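Local coordinates for protein NADPH Quinone Oxidoreductase (Streptococcus mutans, PDB 4F8Y) that probably catalyses the reduction of quinones by NAD(P)H through bound FAD, and binds menadione, as a likely dimer, at residues V61-T72 and F95-F104; L113-I124 and L145-A154. One frame throughout, in Å; residues are numbered along the deposited sequence.

Contact 1: residues V61-T72 and F95-F104; sequences VAEMEKYRDLVT and FIDRVFVADF
Val99 is wedged between Tyr67, Met64 and Val71 where helix 65-72 meets the end of helix 95-99, the two axes crossing nearly at right angles (-96°). Its two methyls divide the work: CG2 lies 3.7 Å from CB of Tyr67 and also meets Met64, while CG1 faces the backbone of Tyr67 and the CG2 methyl of Val71. Branched Val71 serves three neighbours, turning CG2 to Val99 and Phe100 and CG1 to CE2 of Phe104 (4.0 Å). Phe104, its CG anti to the backbone N (chi1 177°), lays its ring against Arg68, whose CG sits 3.9 Å above the ring centroid in a CH-pi contact. The long aliphatic stem of arginine suits this place, because the guanidinium beyond it reaches back to grip Val61 O with both NH1 and NH2. A water joins that NH1 to Arg98 O, bridging the segments through a polar seam.

Toward solvent the packing gives way to charge. Arg98 NH2 forms a salt bridge with OE1 of exposed Glu63 at 3.1 Å, approached from above the carboxylate plane, and Met64 CE covers one face of the guanidinium, 3.7 Å from CZ. Arg98 NH1 is hydrogen-bonded to Asp44 O. With loop 100-104 closing over the first, helices 65-73 and 90-99, the crossovers before and after strand 76-82, share one face of the parallel sheet, as in the flavodoxin-like fold.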
loop_
_atom_site.group_PDB
_atom_site.type_symbol
_atom_site.label_atom_id
_atom_site.label_comp_id
_atom_site.label_asym_id
_atom_site.label_seq_id
_atom_site.Cartn_x
_atom_site.Cartn_y
_atom_site.Cartn_z
ATOM N N VAL A 61 -19.101 9.540 -1.142
ATOM C CA VAL A 61 -19.008 9.215 0.283
ATOM C C VAL A 61 -18.706 10.488 1.079
ATOM O O VAL A 61 -17.837 11.275 0.701
ATOM C CB VAL A 61 -17.965 8.096 0.578
ATOM C CG1 VAL A 61 -17.633 8.056 2.052
ATOM C CG2 VAL A 61 -18.481 6.731 0.106
ATOM N N ALA A 62 -19.436 10.691 2.175
ATOM C CA ALA A 62 -19.377 11.949 2.932
ATOM C C ALA A 62 -18.032 12.271 3.599
ATOM O O ALA A 62 -17.495 13.367 3.431
ATOM C CB ALA A 62 -20.488 11.983 3.971
ATOM N N GLU A 63 -17.515 11.323 4.378
ATOM C CA GLU A 63 -16.296 11.515 5.165
ATOM C C GLU A 63 -15.098 11.913 4.296
ATOM O O GLU A 63 -14.172 12.599 4.757
ATOM C CB GLU A 63 -15.981 10.239 5.948
ATOM C CG GLU A 63 -14.722 10.310 6.788
ATOM C CD GLU A 63 -14.350 8.972 7.385
ATOM O OE1 GLU A 63 -14.958 7.952 7.001
ATOM O OE2 GLU A 63 -13.450 8.936 8.242
ATOM N N MET A 64 -15.134 11.494 3.034
ATOM C CA MET A 64 -14.016 11.708 2.119
ATOM C C MET A 64 -14.151 12.980 1.299
ATOM O O MET A 64 -13.270 13.297 0.495
ATOM C CB MET A 64 -13.841 10.505 1.191
ATOM C CG MET A 64 -13.325 9.253 1.888
ATOM S SD MET A 64 -11.692 9.477 2.629
ATOM C CE MET A 64 -12.118 9.683 4.361
ATOM N N GLU A 65 -15.246 13.712 1.504
ATOM C CA GLU A 65 -15.482 14.905 0.709
ATOM C C GLU A 65 -14.415 15.972 0.937
ATOM O O GLU A 65 -13.993 16.653 -0.007
ATOM C CB GLU A 65 -16.852 15.499 0.968
ATOM C CG GLU A 65 -17.009 16.790 0.193
ATOM C CD GLU A 65 -18.388 17.368 0.258
ATOM O OE1 GLU A 65 -19.190 16.938 1.120
ATOM O OE2 GLU A 65 -18.665 18.263 -0.563
ATOM N N LYS A 66 -13.996 16.121 2.191
ATOM C CA LYS A 66 -12.925 17.042 2.546
ATOM C C LYS A 66 -11.687 16.765 1.692
ATOM O O LYS A 66 -11.013 17.691 1.206
ATOM C CB LYS A 66 -12.569 16.894 4.032
ATOM C CG LYS A 66 -11.591 17.948 4.522
ATOM C CD LYS A 66 -10.895 17.571 5.812
ATOM C CE LYS A 66 -9.703 18.499 6.029
ATOM N NZ LYS A 66 -9.092 18.388 7.385
ATOM N N TYR A 67 -11.406 15.479 1.503
ATOM C CA TYR A 67 -10.179 15.043 0.847
ATOM C C TYR A 67 -10.273 14.992 -0.683
ATOM O O TYR A 67 -9.258 15.147 -1.362
ATOM C CB TYR A 67 -9.697 13.723 1.457
ATOM C CG TYR A 67 -9.614 13.798 2.969
ATOM C CD1 TYR A 67 -8.595 14.511 3.595
ATOM C CD2 TYR A 67 -10.562 13.179 3.771
ATOM C CE1 TYR A 67 -8.514 14.591 4.975
ATOM C CE2 TYR A 67 -10.496 13.261 5.145
ATOM C CZ TYR A 67 -9.468 13.966 5.740
ATOM O OH TYR A 67 -9.397 14.045 7.109
ATOM N N ARG A 68 -11.476 14.806 -1.228
ATOM C CA ARG A 68 -11.682 14.982 -2.664
ATOM C C ARG A 68 -11.479 16.445 -3.034
ATOM O O ARG A 68 -10.807 16.767 -4.014
ATOM C CB ARG A 68 -13.087 14.559 -3.079
ATOM C CG ARG A 68 -13.312 13.054 -3.112
ATOM C CD ARG A 68 -14.612 12.691 -3.825
ATOM N NE ARG A 68 -15.790 13.187 -3.124
ATOM C CZ ARG A 68 -16.407 12.549 -2.132
ATOM N NH1 ARG A 68 -15.963 11.371 -1.708
ATOM N NH2 ARG A 68 -17.474 13.090 -1.564
ATOM N N ASP A 69 -12.065 17.333 -2.242
ATOM C CA ASP A 69 -12.015 18.765 -2.529
ATOM C C ASP A 69 -10.594 19.332 -2.480
ATOM O O ASP A 69 -10.266 20.249 -3.239
ATOM C CB ASP A 69 -12.933 19.532 -1.577
ATOM C CG ASP A 69 -14.404 19.361 -1.918
ATOM O OD1 ASP A 69 -14.707 18.927 -3.050
ATOM O OD2 ASP A 69 -15.255 19.661 -1.053
ATOM N N LEU A 70 -9.759 18.793 -1.586
ATOM C CA LEU A 70 -8.337 19.159 -1.516
ATOM C C LEU A 70 -7.603 18.767 -2.811
ATOM O O LEU A 70 -6.857 19.566 -3.403
ATOM C CB LEU A 70 -7.667 18.494 -0.301
ATOM C CG LEU A 70 -7.814 19.152 1.076
ATOM C CD1 LEU A 70 -7.277 18.236 2.168
ATOM C CD2 LEU A 70 -7.096 20.513 1.117
ATOM N N VAL A 71 -7.827 17.534 -3.259
ATOM C CA VAL A 71 -7.240 17.077 -4.518
ATOM C C VAL A 71 -7.662 17.947 -5.699
ATOM O O VAL A 71 -6.829 18.351 -6.495
ATOM C CB VAL A 71 -7.569 15.602 -4.808
ATOM C CG1 VAL A 71 -7.149 15.237 -6.228
ATOM C CG2 VAL A 71 -6.883 14.710 -3.789
ATOM N N THR A 72 -8.952 18.249 -5.794
ATOM C CA THR A 72 -9.467 19.060 -6.895
ATOM C C THR A 72 -8.863 20.466 -6.889
ATOM O O THR A 72 -8.558 21.037 -7.939
ATOM C CB THR A 72 -11.009 19.170 -6.841
ATOM O OG1 THR A 72 -11.593 17.858 -6.943
ATOM C CG2 THR A 72 -11.524 20.069 -7.974
ATOM N N PHE A 95 -5.548 6.283 1.667
ATOM C CA PHE A 95 -5.843 7.621 1.135
ATOM C C PHE A 95 -6.167 7.543 -0.368
ATOM O O PHE A 95 -7.150 8.116 -0.843
ATOM C CB PHE A 95 -4.675 8.590 1.404
ATOM C CG PHE A 95 -4.838 9.941 0.746
ATOM C CD1 PHE A 95 -5.734 10.875 1.254
ATOM C CD2 PHE A 95 -4.094 10.270 -0.386
ATOM C CE1 PHE A 95 -5.891 12.113 0.650
ATOM C CE2 PHE A 95 -4.248 11.504 -1.005
ATOM C CZ PHE A 95 -5.148 12.428 -0.485
ATOM N N ILE A 96 -5.337 6.808 -1.099
ATOM C CA ILE A 96 -5.568 6.522 -2.511
ATOM C C ILE A 96 -6.838 5.707 -2.736
ATOM O O ILE A 96 -7.686 6.097 -3.531
ATOM C CB ILE A 96 -4.368 5.763 -3.139
ATOM C CG1 ILE A 96 -3.062 6.526 -2.903
ATOM C CG2 ILE A 96 -4.600 5.535 -4.621
ATOM C CD1 ILE A 96 -3.116 7.969 -3.391
ATOM N N ASP A 97 -6.958 4.576 -2.039
ATOM C CA ASP A 97 -8.127 3.706 -2.150
ATOM C C ASP A 97 -9.436 4.478 -1.987
ATOM O O ASP A 97 -10.376 4.301 -2.760
ATOM C CB ASP A 97 -8.113 2.603 -1.086
ATOM C CG ASP A 97 -7.011 1.592 -1.280
ATOM O OD1 ASP A 97 -6.375 1.568 -2.356
ATOM O OD2 ASP A 97 -6.792 0.814 -0.333
ATOM N N ARG A 98 -9.509 5.319 -0.963
ATOM C CA ARG A 98 -10.780 5.948 -0.618
ATOM C C ARG A 98 -11.064 7.248 -1.364
ATOM O O ARG A 98 -12.221 7.555 -1.651
ATOM C CB ARG A 98 -10.871 6.174 0.886
ATOM C CG ARG A 98 -10.806 4.907 1.691
ATOM C CD ARG A 98 -11.177 5.221 3.108
ATOM N NE ARG A 98 -12.555 5.696 3.198
ATOM C CZ ARG A 98 -13.131 6.077 4.331
ATOM N NH1 ARG A 98 -12.438 6.051 5.461
ATOM N NH2 ARG A 98 -14.390 6.491 4.334
ATOM N N VAL A 99 -10.009 7.996 -1.684
ATOM C CA VAL A 99 -10.136 9.304 -2.332
ATOM C C VAL A 99 -10.028 9.258 -3.875
ATOM O O VAL A 99 -10.826 9.880 -4.588
ATOM C CB VAL A 99 -9.099 10.298 -1.763
ATOM C CG1 VAL A 99 -9.205 11.650 -2.463
ATOM C CG2 VAL A 99 -9.277 10.434 -0.261
ATOM N N PHE A 100 -9.041 8.532 -4.388
ATOM C CA PHE A 100 -8.863 8.425 -5.830
ATOM C C PHE A 100 -9.797 7.363 -6.404
ATOM O O PHE A 100 -9.353 6.310 -6.855
ATOM C CB PHE A 100 -7.395 8.122 -6.167
ATOM C CG PHE A 100 -6.470 9.285 -5.911
ATOM C CD1 PHE A 100 -6.359 9.840 -4.634
ATOM C CD2 PHE A 100 -5.714 9.832 -6.943
ATOM C CE1 PHE A 100 -5.519 10.912 -4.396
ATOM C CE2 PHE A 100 -4.867 10.914 -6.709
ATOM C CZ PHE A 100 -4.771 11.452 -5.434
ATOM N N VAL A 101 -11.097 7.652 -6.387
ATOM C CA VAL A 101 -12.110 6.657 -6.738
ATOM C C VAL A 101 -12.679 6.859 -8.147
ATOM O O VAL A 101 -12.533 7.920 -8.739
ATOM C CB VAL A 101 -13.266 6.632 -5.702
ATOM C CG1 VAL A 101 -12.772 6.137 -4.346
ATOM C CG2 VAL A 101 -13.891 8.010 -5.569
ATOM N N ALA A 102 -13.313 5.826 -8.689
ATOM C CA ALA A 102 -13.944 5.940 -9.998
ATOM C C ALA A 102 -15.006 7.024 -9.963
ATOM O O ALA A 102 -15.786 7.108 -9.021
ATOM C CB ALA A 102 -14.548 4.612 -10.421
ATOM N N ASP A 103 -15.009 7.858 -10.997
ATOM C CA ASP A 103 -15.912 8.998 -11.108
ATOM C C ASP A 103 -15.415 10.224 -10.357
ATOM O O ASP A 103 -16.101 11.240 -10.281
ATOM C CB ASP A 103 -17.319 8.619 -10.685
ATOM C CG ASP A 103 -17.958 7.693 -11.666
ATOM O OD1 ASP A 103 -17.667 7.852 -12.872
ATOM O OD2 ASP A 103 -18.730 6.809 -11.240
ATOM N N PHE A 104 -14.219 10.120 -9.801
ATOM C CA PHE A 104 -13.539 11.298 -9.299
ATOM C C PHE A 104 -12.143 11.416 -9.905
ATOM O O PHE A 104 -11.846 12.369 -10.635
ATOM C CB PHE A 104 -13.457 11.310 -7.771
ATOM C CG PHE A 104 -12.684 12.485 -7.231
ATOM C CD1 PHE A 104 -13.243 13.757 -7.224
ATOM C CD2 PHE A 104 -11.384 12.328 -6.776
ATOM C CE1 PHE A 104 -12.528 14.844 -6.753
ATOM C CE2 PHE A 104 -10.665 13.421 -6.305
ATOM C CZ PHE A 104 -11.242 14.676 -6.293
HETATM O O HOH W 1 -13.468 9.936 -2.587
#

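Contact 2: residues L113-I124 and L145-A154; sequences LEGHLQGKSAWI and LKKQILKPCA. With VK3 (menadione), chain F.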
loop_
_atom_site.group_PDB
_atom_site.type_symbol
_atom_site.label_atom_id
_atom_site.label_comp_id
_atom_site.label_asym_id
_atom_site.label_seq_id
_atom_site.Cartn_x
_atom_site.Cartn_y
_atom_site.Cartn_z
ATOM N N LEU A 113 -8.596 3.174 -18.995
ATOM C CA LEU A 113 -8.977 4.228 -18.057
ATOM C C LEU A 113 -8.763 5.602 -18.672
ATOM O O LEU A 113 -7.885 5.794 -19.516
ATOM C CB LEU A 113 -8.170 4.154 -16.750
ATOM C CG LEU A 113 -8.147 2.905 -15.867
ATOM C CD1 LEU A 113 -7.442 3.216 -14.552
ATOM C CD2 LEU A 113 -9.548 2.371 -15.612
ATOM N N GLU A 114 -9.569 6.554 -18.220
ATOM C CA GLU A 114 -9.418 7.962 -18.557
ATOM C C GLU A 114 -9.137 8.728 -17.267
ATOM O O GLU A 114 -9.971 8.738 -16.371
ATOM C CB GLU A 114 -10.724 8.463 -19.167
ATOM C CG GLU A 114 -10.906 9.961 -19.135
ATOM C CD GLU A 114 -10.212 10.636 -20.289
ATOM O OE1 GLU A 114 -10.260 10.087 -21.411
ATOM O OE2 GLU A 114 -9.622 11.718 -20.075
ATOM N N GLY A 115 -7.975 9.359 -17.154
ATOM C CA GLY A 115 -7.678 10.161 -15.977
ATOM C C GLY A 115 -8.513 11.432 -15.911
ATOM O O GLY A 115 -8.746 12.078 -16.935
ATOM N N HIS A 116 -8.952 11.800 -14.709
ATOM C CA HIS A 116 -9.765 13.008 -14.504
ATOM C C HIS A 116 -9.041 14.128 -13.749
ATOM O O HIS A 116 -9.625 15.185 -13.490
ATOM C CB HIS A 116 -11.054 12.672 -13.751
ATOM C CG HIS A 116 -12.054 11.911 -14.564
ATOM N ND1 HIS A 116 -13.386 11.828 -14.218
ATOM C CD2 HIS A 116 -11.919 11.204 -15.710
ATOM C CE1 HIS A 116 -14.024 11.090 -15.108
ATOM N NE2 HIS A 116 -13.156 10.703 -16.027
ATOM N N LEU A 117 -7.779 13.894 -13.400
ATOM C CA LEU A 117 -7.008 14.850 -12.611
ATOM C C LEU A 117 -5.969 15.576 -13.460
ATOM O O LEU A 117 -4.896 15.930 -12.982
ATOM C CB LEU A 117 -6.353 14.152 -11.419
ATOM C CG LEU A 117 -7.355 13.479 -10.473
ATOM C CD1 LEU A 117 -6.650 12.809 -9.301
ATOM C CD2 LEU A 117 -8.393 14.490 -9.983
ATOM N N GLN A 118 -6.310 15.790 -14.727
ATOM C CA GLN A 118 -5.497 16.579 -15.652
ATOM C C GLN A 118 -5.265 17.994 -15.129
ATOM O O GLN A 118 -6.094 18.543 -14.411
ATOM C CB GLN A 118 -6.167 16.637 -17.026
ATOM C CG GLN A 118 -7.649 17.024 -16.987
ATOM C CD GLN A 118 -8.569 15.830 -16.752
ATOM O OE1 GLN A 118 -8.141 14.679 -16.830
ATOM N NE2 GLN A 118 -9.840 16.104 -16.474
ATOM N N GLY A 119 -4.127 18.578 -15.490
ATOM C CA GLY A 119 -3.776 19.916 -15.046
ATOM C C GLY A 119 -2.988 19.901 -13.752
ATOM O O GLY A 119 -2.611 20.949 -13.228
ATOM N N LYS A 120 -2.743 18.703 -13.231
ATOM C CA LYS A 120 -1.985 18.548 -12.001
ATOM C C LYS A 120 -0.651 17.858 -12.241
ATOM O O LYS A 120 -0.504 17.067 -13.167
ATOM C CB LYS A 120 -2.795 17.786 -10.949
ATOM C CG LYS A 120 -4.079 18.496 -10.557
ATOM C CD LYS A 120 -4.862 17.724 -9.512
ATOM C CE LYS A 120 -6.359 17.931 -9.695
ATOM N NZ LYS A 120 -6.745 19.361 -9.585
ATOM N N SER A 121 0.322 18.194 -11.402
ATOM C CA SER A 121 1.624 17.537 -11.381
ATOM C C SER A 121 1.922 17.087 -9.955
ATOM O O SER A 121 1.156 17.368 -9.039
ATOM C CB SER A 121 2.718 18.477 -11.889
ATOM O OG SER A 121 2.570 19.772 -11.344
ATOM N N ALA A 122 3.024 16.379 -9.760
ATOM C CA ALA A 122 3.317 15.854 -8.431
ATOM C C ALA A 122 4.798 15.654 -8.168
ATOM O O ALA A 122 5.606 15.567 -9.085
ATOM C CB ALA A 122 2.554 14.543 -8.187
ATOM N N TRP A 123 5.135 15.578 -6.889
ATOM C CA TRP A 123 6.482 15.280 -6.451
ATOM C C TRP A 123 6.319 14.250 -5.355
ATOM O O TRP A 123 5.521 14.435 -4.438
ATOM C CB TRP A 123 7.143 16.549 -5.910
ATOM C CG TRP A 123 8.583 16.418 -5.497
ATOM C CD1 TRP A 123 9.481 15.472 -5.901
ATOM C CD2 TRP A 123 9.299 17.303 -4.629
ATOM N NE1 TRP A 123 10.706 15.700 -5.314
ATOM C CE2 TRP A 123 10.618 16.822 -4.532
ATOM C CE3 TRP A 123 8.947 18.459 -3.915
ATOM C CZ2 TRP A 123 11.587 17.456 -3.756
ATOM C CZ3 TRP A 123 9.902 19.079 -3.144
ATOM C CH2 TRP A 123 11.208 18.579 -3.070
ATOM N N ILE A 124 7.038 13.141 -5.473
ATOM C CA ILE A 124 7.015 12.115 -4.448
ATOM C C ILE A 124 8.376 12.101 -3.767
ATOM O O ILE A 124 9.409 11.953 -4.428
ATOM C CB ILE A 124 6.710 10.727 -5.036
ATOM C CG1 ILE A 124 5.318 10.706 -5.666
ATOM C CG2 ILE A 124 6.855 9.662 -3.963
ATOM C CD1 ILE A 124 5.111 9.590 -6.656
ATOM N N LEU A 145 2.988 4.251 -7.126
ATOM C CA LEU A 145 2.322 5.556 -7.005
ATOM C C LEU A 145 2.604 6.497 -8.188
ATOM O O LEU A 145 1.695 7.118 -8.727
ATOM C CB LEU A 145 2.708 6.233 -5.684
ATOM C CG LEU A 145 2.113 7.611 -5.374
ATOM C CD1 LEU A 145 0.603 7.518 -5.197
ATOM C CD2 LEU A 145 2.768 8.219 -4.123
ATOM N N LYS A 146 3.864 6.603 -8.589
ATOM C CA LYS A 146 4.215 7.390 -9.762
ATOM C C LYS A 146 3.627 6.844 -11.063
ATOM O O LYS A 146 2.954 7.564 -11.803
ATOM C CB LYS A 146 5.737 7.475 -9.923
ATOM C CG LYS A 146 6.133 7.969 -11.309
ATOM C CD LYS A 146 7.526 8.563 -11.351
ATOM C CE LYS A 146 7.775 9.227 -12.693
ATOM N NZ LYS A 146 9.214 9.504 -12.888
ATOM N N LYS A 147 3.908 5.576 -11.349
ATOM C CA LYS A 147 3.620 4.996 -12.662
ATOM C C LYS A 147 2.220 4.400 -12.801
ATOM O O LYS A 147 1.605 4.486 -13.867
ATOM C CB LYS A 147 4.668 3.931 -13.021
ATOM C CG LYS A 147 6.099 4.413 -12.926
ATOM N N GLN A 148 1.717 3.784 -11.735
ATOM C CA GLN A 148 0.469 3.029 -11.833
ATOM C C GLN A 148 -0.712 3.613 -11.047
ATOM O O GLN A 148 -1.812 3.053 -11.060
ATOM C CB GLN A 148 0.726 1.560 -11.489
ATOM C CG GLN A 148 1.692 0.922 -12.477
ATOM C CD GLN A 148 2.161 -0.450 -12.078
ATOM O OE1 GLN A 148 3.166 -0.938 -12.597
ATOM N NE2 GLN A 148 1.441 -1.088 -11.161
ATOM N N ILE A 149 -0.477 4.737 -10.375
ATOM C CA ILE A 149 -1.540 5.475 -9.702
ATOM C C ILE A 149 -1.690 6.885 -10.292
ATOM O O ILE A 149 -2.671 7.183 -10.971
ATOM C CB ILE A 149 -1.308 5.572 -8.174
ATOM C CG1 ILE A 149 -1.069 4.182 -7.570
ATOM C CG2 ILE A 149 -2.490 6.256 -7.497
ATOM C CD1 ILE A 149 -0.863 4.190 -6.066
ATOM N N LEU A 150 -0.706 7.742 -10.044
ATOM C CA LEU A 150 -0.818 9.147 -10.418
ATOM C C LEU A 150 -0.923 9.327 -11.930
ATOM O O LEU A 150 -1.760 10.085 -12.409
ATOM C CB LEU A 150 0.326 9.983 -9.814
ATOM C CG LEU A 150 0.437 10.033 -8.275
ATOM C CD1 LEU A 150 1.692 10.761 -7.824
ATOM C CD2 LEU A 150 -0.797 10.647 -7.617
ATOM N N LYS A 151 -0.096 8.615 -12.684
ATOM C CA LYS A 151 -0.117 8.750 -14.146
ATOM C C LYS A 151 -1.459 8.366 -14.792
ATOM O O LYS A 151 -1.970 9.106 -15.641
ATOM C CB LYS A 151 1.070 7.994 -14.803
ATOM N N PRO A 152 -2.035 7.209 -14.402
ATOM C CA PRO A 152 -3.344 6.832 -14.958
ATOM C C PRO A 152 -4.450 7.854 -14.686
ATOM O O PRO A 152 -5.343 7.991 -15.514
ATOM C CB PRO A 152 -3.658 5.505 -14.254
ATOM C CG PRO A 152 -2.308 4.923 -13.941
ATOM C CD PRO A 152 -1.433 6.114 -13.614
ATOM N N CYS A 153 -4.393 8.550 -13.552
ATOM C CA CYS A 153 -5.374 9.590 -13.221
ATOM C C CYS A 153 -5.097 10.922 -13.923
ATOM O O CYS A 153 -5.763 11.910 -13.650
ATOM C CB CYS A 153 -5.438 9.810 -11.706
ATOM S SG CYS A 153 -5.922 8.358 -10.733
ATOM N N ALA A 154 -4.107 10.935 -14.812
ATOM C CA ALA A 154 -3.749 12.107 -15.629
ATOM C C ALA A 154 -2.918 13.178 -14.908
ATOM O O ALA A 154 -2.977 14.357 -15.254
ATOM C CB ALA A 154 -4.988 12.726 -16.271
HETATM C C1K VK3 F . -8.338 1.529 -10.790
HETATM O O1K VK3 F . -8.799 2.415 -9.821
HETATM C C2K VK3 F . -6.918 1.619 -11.200
HETATM C C3K VK3 F . -6.443 0.781 -12.174
HETATM C C4K VK3 F . -7.307 -0.168 -12.784
HETATM O O4K VK3 F . -6.819 -1.006 -13.800
HETATM C C5K VK3 F . -8.683 -0.260 -12.388
HETATM C C6K VK3 F . -9.555 -1.206 -12.984
HETATM C C7K VK3 F . -10.862 -1.291 -12.592
HETATM C C8K VK3 F . -11.373 -0.376 -11.538
HETATM C C9K VK3 F . -10.537 0.539 -10.963
HETATM C C10 VK3 F . -9.181 0.622 -11.362
HETATM C C11 VK3 F . -4.985 0.910 -12.598
HETATM O O HOH W 2 -5.111 6.729 -18.059
#
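Gly115 and Cys153 bring their backbones to a CA-CA distance of 3.6 Å, whereas strand 120-124 and helix 145-150 run roughly antiparallel with axes 10.4 Å apart. Gly115, having no side chain, lets its CA lie 3.2 Å from Pro152 O. Next to it Leu117 N donates to Cys153 O over 2.8 Å, nearly in line with the carbonyl, and Leu117 CD1 packs on Cys153 CB. A water links Leu113 O with Pro152 O. Ala154 takes a positive phi (79°) as the C-prime residue of a Schellman motif, and Ala154 CB lies 3.7 Å from Gly115 CA.

Farther along, strand 120-124 presents Ala122 and Ile124 to the helix. Leu150 CD1 packs on Ala122 CB at 3.9 Å, the short methyl letting the leucine approach the strand. Ile124, with CG1 anti to the carbonyl carbon (chi1 -63°), extends CD1 to Leu145 CD2 at 3.7 Å and also to Leu150 CD1; Phe81 of strand 76-82 flanks both Ile124 and Leu145. In strand 113-115 Leu113 CD1 touches menadione C3K at 3.5 Å and, more loosely, Pro152. Leu113 thus gives an apolar contact to the menadione pocket, whose other residues are Arg55, Tyr106 and Tyr108, while strand 120-127 and helix 143-150 form the first half of a beta-alpha-beta crossover leading to strand 155-163.

In the fold
From the N terminus the chain completes strands 2-7 and 32-37 before contact 1, which closes a loop holding strand 76-82 and the first half of helix 90-99. Contact 2 opens only after that loop has closed, so the two lie in series; it encloses the rest of strand 120-127 and the start of helix 143-150. Their centres are 14 Å apart, yet they touch: Lys120 NZ probably bonds to Thr72 O, at the end of helix 65-73, and Ile96 packs on Ile149. Contact 1 ties helix 65-73 to helix 90-99 and its following loop, contact 2 an inner strand, the next helix and the menadione pocket. Both also reach the second subunit, where its Trp85 packs on Phe100 and Cys153.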